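Local coordinates for protein dimethyladenosine transferase, putative (Plasmodium falciparum, PDB 2H1R) that probably dimethylates adenine bases of ribosomal RNA at N6, with S-adenosyl-L-methionine as the methyl donor, at residues V46-C51 and V109-I114; P121-L126 and A136-Q141. All coordinates share one frame; numbering follows the deposited sequence.

Contact 1 (V46-C51 and V109-I114); sequences VLEIGC and VCTANI
I49 and A112 sit opposite each other on neighbouring parallel strands, and the isoleucine illustrates how one branched side chain can serve two partners. Its CB rests against the methyl of the alanine, I49 CB to A112 CB 3.8 Å. From there CG1 lies anti to the carbonyl carbon (chi1 -55°), and the extended chain runs on to CD1, which swings back toward the start of the neighbouring strand. Here I49 CD1 meets C110 SG at 4.1 Å, while the A112 methyl remains alongside it at 4.2 Å from I49 CD1. The isoleucine thus spans two consecutive side chains on its face of the sheet, the face that helix 119-128 covers through L122.

The other face carries V46 beside V109 and E48 beside T111, both pairs pointing the same way. Aliphatic carbons make the second pairing, with E48 CG 3.8 Å from T111 CG2. The carboxylate at the end of the extended glutamate goes elsewhere, OE1 bonding to T57 OG1, and L60 of helix 57-60 packs over this face.

Backbone bonds alternate between the strands. L47 gives its N to V109 O and its O to T111 N, the latter bond 2.8 Å from T111 N to L47 O, and I49 N binds T111 O at 2.9 Å. The last bond, N113 N to I49 O at 3.4 Å, is weak.

G50, just after strand 45-49, and N113, toward the carboxyl end of the neighbouring strand, are both predicted to bind S-adenosyl-L-methionine. Such a cofactor edge, with the glycine loop following the first strand and an asparagine late in the fourth, is characteristic of the Rossmann-like fold of class I methyltransferases.

Contact 2 (P121-L126 and A136-Q141); sequences PLIFKL and AVLMFQ
L126 and L138 meet tip to tip, and the contact between L126 CD1 and L138 CD1, 3.6 Å, is the closest between this helix and strand. A second tight point lies two residues further along the strand, where I123 CD1 approaches CZ at the far end of the F140 ring to 3.7 Å. The ring and the isoleucine lie aslant to each other. L122 bridges the two strand residues with a single methyl: its CD2 is 4.2 Å from L138 CD2 and equally far from F140 CZ. This reach depends on the leucine's first torsion, which sets CG anti to the backbone N (chi1 176°) and lets the branch extend from the helix toward the strand.

One shell out, further hydrophobic groups pack round four of these side chains. F144 and M148 of helix 142-148 pack against I123, and M148 also touches F140, whose ring meets that of F144 with the planes about 45° apart. I114 leans on L122, while A112 and L194, from the strands on the two flanks of 135-141, lie against L138.

Beyond this shell, the backbone orders the side chains. Helical bonds such as L126 N to L122 O, 2.9 Å, present L122, I123 and L126 along one side of the helix. On a flank of the helix, K125 NZ bonds to the carbonyls of A99 and T102, and K125 forms a cation-pi contact with F104. Helix and strand run nearly antiparallel, at 160°, as expected of the helix and second strand of the beta-alpha-beta unit 109-113, 119-128, 135-141.

Between the two segments every touching atom is carbon. Cohesion therefore rests on shape and the exclusion of water rather than on directional bonds, and none of the five touching side chains carries a polar atom that would need a partner when buried.

In the fold
The two contacts lie with their centres about 9 Å apart in the mixed seven-stranded sheet of the methyltransferase domain and follow in series along the chain. Strand 109-113 belongs to contact 1 and leads directly into helix 119-128 of contact 2, whose partner strand 135-141 is the next neighbour of 109-113. Backbone atoms join them, with C110 O to V137 N at 2.8 Å and A112 O to M139 N at 2.9 Å, both probable hydrogen bonds. Contact 1 therefore builds the sheet from within, and contact 2 lays a helix on one of its faces. N113, of the predicted cofactor site, belongs to contact 1, and the side chain of F140 in contact 2 lies about 7 Å from its own.

Contact 1 (V46-C51 and V109-I114)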
ATOM      1  N   VAL A  46     -15.857  10.610  -3.688  1.00 23.30           N
ATOM      2  CA  VAL A  46     -15.061  10.382  -2.484  1.00 22.58           C
ATOM      3  C   VAL A  46     -15.572   9.084  -1.811  1.00 23.24           C
ATOM      4  O   VAL A  46     -16.778   8.941  -1.549  1.00 22.70           O
ATOM      5  CB  VAL A  46     -15.142  11.607  -1.517  1.00 23.01           C
ATOM      6  CG1 VAL A  46     -14.427  11.327  -0.187  1.00 23.55           C
ATOM      7  CG2 VAL A  46     -14.530  12.862  -2.150  1.00 19.68           C
ATOM      8  N   LEU A  47     -14.658   8.146  -1.540  1.00 22.83           N
ATOM      9  CA  LEU A  47     -14.951   6.969  -0.704  1.00 23.73           C
ATOM     10  C   LEU A  47     -14.514   7.280   0.729  1.00 24.55           C
ATOM     11  O   LEU A  47     -13.333   7.606   0.978  1.00 25.23           O
ATOM     12  CB  LEU A  47     -14.173   5.732  -1.215  1.00 23.83           C
ATOM     13  CG  LEU A  47     -14.310   4.423  -0.418  1.00 23.54           C
ATOM     14  CD1 LEU A  47     -15.739   3.906  -0.455  1.00 28.14           C
ATOM     15  CD2 LEU A  47     -13.347   3.389  -0.994  1.00 25.88           C
ATOM     16  N   GLU A  48     -15.450   7.230   1.668  1.00 25.25           N
ATOM     17  CA  GLU A  48     -15.121   7.469   3.084  1.00 27.45           C
ATOM     18  C   GLU A  48     -15.306   6.143   3.809  1.00 27.73           C
ATOM     19  O   GLU A  48     -16.391   5.559   3.788  1.00 27.68           O
ATOM     20  CB  GLU A  48     -16.011   8.535   3.723  1.00 27.48           C
ATOM     21  CG  GLU A  48     -15.620   8.851   5.169  1.00 28.59           C
ATOM     22  CD  GLU A  48     -16.581   9.760   5.911  1.00 31.42           C
ATOM     23  OE1 GLU A  48     -17.753   9.927   5.470  1.00 34.37           O
ATOM     24  OE2 GLU A  48     -16.158  10.320   6.968  1.00 34.61           O
ATOM     25  N   ILE A  49     -14.235   5.648   4.410  1.00 28.39           N
ATOM     26  CA  ILE A  49     -14.304   4.379   5.143  1.00 30.10           C
ATOM     27  C   ILE A  49     -14.324   4.718   6.629  1.00 31.17           C
ATOM     28  O   ILE A  49     -13.347   5.277   7.157  1.00 31.33           O
ATOM     29  CB  ILE A  49     -13.101   3.457   4.830  1.00 29.70           C
ATOM     30  CG1 ILE A  49     -12.966   3.220   3.328  1.00 30.48           C
ATOM     31  CG2 ILE A  49     -13.255   2.130   5.576  1.00 30.60           C
ATOM     32  CD1 ILE A  49     -11.724   2.392   2.971  1.00 31.21           C
ATOM     33  N   GLY A  50     -15.448   4.436   7.280  1.00 32.34           N
ATOM     34  CA  GLY A  50     -15.596   4.711   8.707  1.00 35.43           C
ATOM     35  C   GLY A  50     -16.098   6.120   9.006  1.00 37.14           C
ATOM     36  O   GLY A  50     -15.311   7.007   9.348  1.00 37.82           O
ATOM     37  N   CYS A  51     -17.408   6.325   8.926  1.00 38.30           N
ATOM     38  CA  CYS A  51     -17.954   7.695   9.010  1.00 39.78           C
ATOM     39  C   CYS A  51     -18.268   8.229  10.419  1.00 38.35           C
ATOM     40  O   CYS A  51     -18.560   9.424  10.578  1.00 38.05           O
ATOM     41  CB  CYS A  51     -19.164   7.855   8.079  1.00 40.30           C
ATOM     42  SG  CYS A  51     -20.513   6.737   8.465  1.00 48.48           S
ATOM     43  N   VAL A 109     -11.097   9.801  -4.773  1.00 24.42           N
ATOM     44  CA  VAL A 109     -10.396  10.177  -3.548  1.00 24.62           C
ATOM     45  C   VAL A 109     -10.917   9.303  -2.428  1.00 25.12           C
ATOM     46  O   VAL A 109     -12.140   9.157  -2.272  1.00 24.33           O
ATOM     47  CB  VAL A 109     -10.647  11.679  -3.167  1.00 23.82           C
ATOM     48  CG1 VAL A 109      -9.979  12.059  -1.848  1.00 25.70           C
ATOM     49  CG2 VAL A 109     -10.175  12.607  -4.276  1.00 25.42           C
ATOM     50  N   CYS A 110      -9.994   8.743  -1.634  1.00 26.02           N
ATOM     51  CA  CYS A 110     -10.352   7.928  -0.472  1.00 26.18           C
ATOM     52  C   CYS A 110      -9.952   8.645   0.818  1.00 26.47           C
ATOM     53  O   CYS A 110      -8.874   9.220   0.905  1.00 25.12           O
ATOM     54  CB  CYS A 110      -9.622   6.570  -0.520  1.00 26.53           C
ATOM     55  SG  CYS A 110     -10.091   5.534   0.889  1.00 30.08           S
ATOM     56  N   THR A 111     -10.815   8.604   1.824  1.00 27.13           N
ATOM     57  CA  THR A 111     -10.393   8.984   3.175  1.00 28.35           C
ATOM     58  C   THR A 111     -10.829   7.871   4.141  1.00 28.63           C
ATOM     59  O   THR A 111     -11.891   7.265   3.963  1.00 28.44           O
ATOM     60  CB  THR A 111     -10.915  10.379   3.594  1.00 28.73           C
ATOM     61  OG1 THR A 111     -10.313  10.748   4.846  1.00 32.43           O
ATOM     62  CG2 THR A 111     -12.444  10.399   3.728  1.00 28.69           C
ATOM     63  N   ALA A 112      -9.994   7.558   5.122  1.00 28.66           N
ATOM     64  CA  ALA A 112     -10.296   6.446   6.031  1.00 29.58           C
ATOM     65  C   ALA A 112      -9.659   6.664   7.369  1.00 30.70           C
ATOM     66  O   ALA A 112      -8.547   7.179   7.449  1.00 28.78           O
ATOM     67  CB  ALA A 112      -9.764   5.141   5.447  1.00 29.55           C
ATOM     68  N   ASN A 113     -10.354   6.224   8.413  1.00 32.97           N
ATOM     69  CA  ASN A 113      -9.710   5.914   9.693  1.00 35.13           C
ATOM     70  C   ASN A 113      -9.638   4.378   9.825  1.00 36.20           C
ATOM     71  O   ASN A 113     -10.671   3.684   9.944  1.00 36.33           O
ATOM     72  CB  ASN A 113     -10.471   6.557  10.851  1.00 35.55           C
ATOM     73  CG  ASN A 113      -9.807   6.316  12.201  1.00 38.62           C
ATOM     74  OD1 ASN A 113      -8.648   5.859  12.287  1.00 40.63           O
ATOM     75  ND2 ASN A 113     -10.534   6.636  13.275  1.00 40.50           N
ATOM     76  N   ILE A 114      -8.418   3.842   9.776  1.00 37.12           N
ATOM     77  CA  ILE A 114      -8.240   2.392   9.650  1.00 38.17           C
ATOM     78  C   ILE A 114      -7.927   1.680  10.977  1.00 38.80           C
ATOM     79  O   ILE A 114      -6.935   2.011  11.617  1.00 38.93           O
ATOM     80  CB  ILE A 114      -7.169   2.031   8.570  1.00 37.94           C
ATOM     81  CG1 ILE A 114      -7.457   2.789   7.264  1.00 39.16           C
ATOM     82  CG2 ILE A 114      -7.133   0.504   8.321  1.00 37.12           C
ATOM     83  CD1 ILE A 114      -8.859   2.451   6.655  1.00 41.67           C
TER

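Contact 2 (P121-L126 and A136-Q141)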
ATOM      1  N   PRO A 121      -3.868  -5.247   5.272  1.00 33.12           N
ATOM      2  CA  PRO A 121      -4.872  -5.627   4.268  1.00 32.85           C
ATOM      3  C   PRO A 121      -5.441  -4.421   3.492  1.00 31.99           C
ATOM      4  O   PRO A 121      -5.683  -4.528   2.284  1.00 30.77           O
ATOM      5  CB  PRO A 121      -5.987  -6.266   5.095  1.00 33.01           C
ATOM      6  CG  PRO A 121      -5.314  -6.781   6.325  1.00 34.26           C
ATOM      7  CD  PRO A 121      -4.213  -5.779   6.609  1.00 33.43           C
ATOM      8  N   LEU A 122      -5.672  -3.310   4.182  1.00 31.37           N
ATOM      9  CA  LEU A 122      -6.165  -2.108   3.503  1.00 31.69           C
ATOM     10  C   LEU A 122      -5.170  -1.602   2.446  1.00 31.29           C
ATOM     11  O   LEU A 122      -5.558  -1.312   1.319  1.00 30.85           O
ATOM     12  CB  LEU A 122      -6.524  -0.987   4.475  1.00 31.62           C
ATOM     13  CG  LEU A 122      -6.942   0.250   3.658  1.00 34.63           C
ATOM     14  CD1 LEU A 122      -8.372   0.107   3.038  1.00 35.60           C
ATOM     15  CD2 LEU A 122      -6.731   1.559   4.382  1.00 35.45           C
ATOM     16  N   ILE A 123      -3.898  -1.475   2.826  1.00 30.88           N
ATOM     17  CA  ILE A 123      -2.856  -1.068   1.901  1.00 30.05           C
ATOM     18  C   ILE A 123      -2.799  -1.962   0.660  1.00 30.24           C
ATOM     19  O   ILE A 123      -2.738  -1.458  -0.451  1.00 29.95           O
ATOM     20  CB  ILE A 123      -1.454  -1.014   2.591  1.00 31.08           C
ATOM     21  CG1 ILE A 123      -1.364   0.154   3.587  1.00 30.96           C
ATOM     22  CG2 ILE A 123      -0.321  -0.956   1.548  1.00 28.46           C
ATOM     23  CD1 ILE A 123      -1.809   1.505   3.018  1.00 35.22           C
ATOM     24  N   PHE A 124      -2.798  -3.285   0.849  1.00 29.23           N
ATOM     25  CA  PHE A 124      -2.767  -4.220  -0.278  1.00 28.81           C
ATOM     26  C   PHE A 124      -4.024  -4.089  -1.164  1.00 27.75           C
ATOM     27  O   PHE A 124      -3.950  -4.184  -2.399  1.00 28.45           O
ATOM     28  CB  PHE A 124      -2.630  -5.645   0.240  1.00 28.76           C
ATOM     29  N   LYS A 125      -5.171  -3.868  -0.533  1.00 27.54           N
ATOM     30  CA  LYS A 125      -6.408  -3.624  -1.284  1.00 27.57           C
ATOM     31  C   LYS A 125      -6.303  -2.375  -2.150  1.00 27.94           C
ATOM     32  O   LYS A 125      -6.688  -2.398  -3.329  1.00 27.47           O
ATOM     33  CB  LYS A 125      -7.605  -3.489  -0.357  1.00 27.37           C
ATOM     34  CG  LYS A 125      -8.921  -3.623  -1.111  1.00 29.21           C
ATOM     35  CD  LYS A 125     -10.090  -3.750  -0.204  1.00 30.11           C
ATOM     36  CE  LYS A 125     -11.306  -4.176  -1.027  1.00 32.53           C
ATOM     37  NZ  LYS A 125     -12.435  -4.317  -0.092  1.00 34.32           N
ATOM     38  N   LEU A 126      -5.798  -1.292  -1.567  1.00 26.58           N
ATOM     39  CA  LEU A 126      -5.625  -0.061  -2.345  1.00 27.21           C
ATOM     40  C   LEU A 126      -4.638  -0.215  -3.522  1.00 27.51           C
ATOM     41  O   LEU A 126      -4.935   0.237  -4.618  1.00 27.26           O
ATOM     42  CB  LEU A 126      -5.223   1.084  -1.428  1.00 26.94           C
ATOM     43  CG  LEU A 126      -6.292   1.596  -0.474  1.00 27.26           C
ATOM     44  CD1 LEU A 126      -5.662   2.624   0.447  1.00 27.29           C
ATOM     45  CD2 LEU A 126      -7.378   2.242  -1.297  1.00 25.28           C
ATOM     46  N   ALA A 136      -5.414   9.317  -1.577  1.00 22.83           N
ATOM     47  CA  ALA A 136      -6.032   8.749  -0.390  1.00 22.42           C
ATOM     48  C   ALA A 136      -5.431   9.453   0.822  1.00 21.74           C
ATOM     49  O   ALA A 136      -4.232   9.635   0.872  1.00 22.91           O
ATOM     50  CB  ALA A 136      -5.770   7.212  -0.319  1.00 22.25           C
ATOM     51  N   VAL A 137      -6.258   9.869   1.768  1.00 21.77           N
ATOM     52  CA  VAL A 137      -5.789  10.493   3.008  1.00 20.70           C
ATOM     53  C   VAL A 137      -6.218   9.511   4.114  1.00 20.57           C
ATOM     54  O   VAL A 137      -7.413   9.262   4.324  1.00 19.53           O
ATOM     55  CB  VAL A 137      -6.362  11.900   3.194  1.00 21.41           C
ATOM     56  CG1 VAL A 137      -5.762  12.561   4.428  1.00 20.38           C
ATOM     57  CG2 VAL A 137      -6.070  12.771   1.920  1.00 21.25           C
ATOM     58  N   LEU A 138      -5.231   8.896   4.764  1.00 20.18           N
ATOM     59  CA  LEU A 138      -5.479   7.716   5.609  1.00 21.02           C
ATOM     60  C   LEU A 138      -4.924   7.933   7.013  1.00 21.37           C
ATOM     61  O   LEU A 138      -3.776   8.341   7.157  1.00 21.97           O
ATOM     62  CB  LEU A 138      -4.873   6.446   4.960  1.00 20.89           C
ATOM     63  CG  LEU A 138      -5.293   6.069   3.503  1.00 22.76           C
ATOM     64  CD1 LEU A 138      -4.403   4.977   2.871  1.00 25.35           C
ATOM     65  CD2 LEU A 138      -6.718   5.656   3.400  1.00 23.42           C
ATOM     66  N   MET A 139      -5.720   7.632   8.033  1.00 22.69           N
ATOM     67  CA  MET A 139      -5.218   7.686   9.404  1.00 25.64           C
ATOM     68  C   MET A 139      -4.914   6.274   9.922  1.00 24.88           C
ATOM     69  O   MET A 139      -5.740   5.363   9.809  1.00 25.55           O
ATOM     70  CB  MET A 139      -6.181   8.455  10.299  1.00 25.10           C
ATOM     71  CG  MET A 139      -5.804   8.463  11.755  1.00 27.00           C
ATOM     72  SD  MET A 139      -6.743   9.748  12.577  1.00 32.65           S
ATOM     73  CE  MET A 139      -8.281   8.919  12.805  1.00 32.94           C
ATOM     74  N   PHE A 140      -3.690   6.095  10.405  1.00 26.07           N
ATOM     75  CA  PHE A 140      -3.233   4.807  10.939  1.00 27.04           C
ATOM     76  C   PHE A 140      -2.661   4.987  12.337  1.00 27.98           C
ATOM     77  O   PHE A 140      -2.125   6.035  12.679  1.00 28.18           O
ATOM     78  CB  PHE A 140      -2.104   4.203  10.070  1.00 26.43           C
ATOM     79  CG  PHE A 140      -2.508   3.809   8.665  1.00 25.74           C
ATOM     80  CD1 PHE A 140      -3.174   2.609   8.425  1.00 25.73           C
ATOM     81  CD2 PHE A 140      -2.130   4.592   7.580  1.00 27.15           C
ATOM     82  CE1 PHE A 140      -3.530   2.224   7.134  1.00 24.48           C
ATOM     83  CE2 PHE A 140      -2.470   4.220   6.266  1.00 25.92           C
ATOM     84  CZ  PHE A 140      -3.184   3.018   6.046  1.00 25.22           C
ATOM     85  N   GLN A 141      -2.705   3.930  13.136  1.00 29.63           N
ATOM     86  CA  GLN A 141      -1.936   3.909  14.380  1.00 31.86           C
ATOM     87  C   GLN A 141      -0.467   4.269  14.085  1.00 32.19           C
ATOM     88  O   GLN A 141       0.062   3.882  13.034  1.00 32.35           O
ATOM     89  CB  GLN A 141      -2.097   2.534  15.030  1.00 31.93           C
ATOM     90  CG  GLN A 141      -1.961   2.523  16.536  1.00 34.07           C
ATOM     91  CD  GLN A 141      -2.253   1.155  17.148  1.00 34.65           C
ATOM     92  OE1 GLN A 141      -3.387   0.675  17.114  1.00 37.58           O
ATOM     93  NE2 GLN A 141      -1.233   0.543  17.749  1.00 39.35           N
TER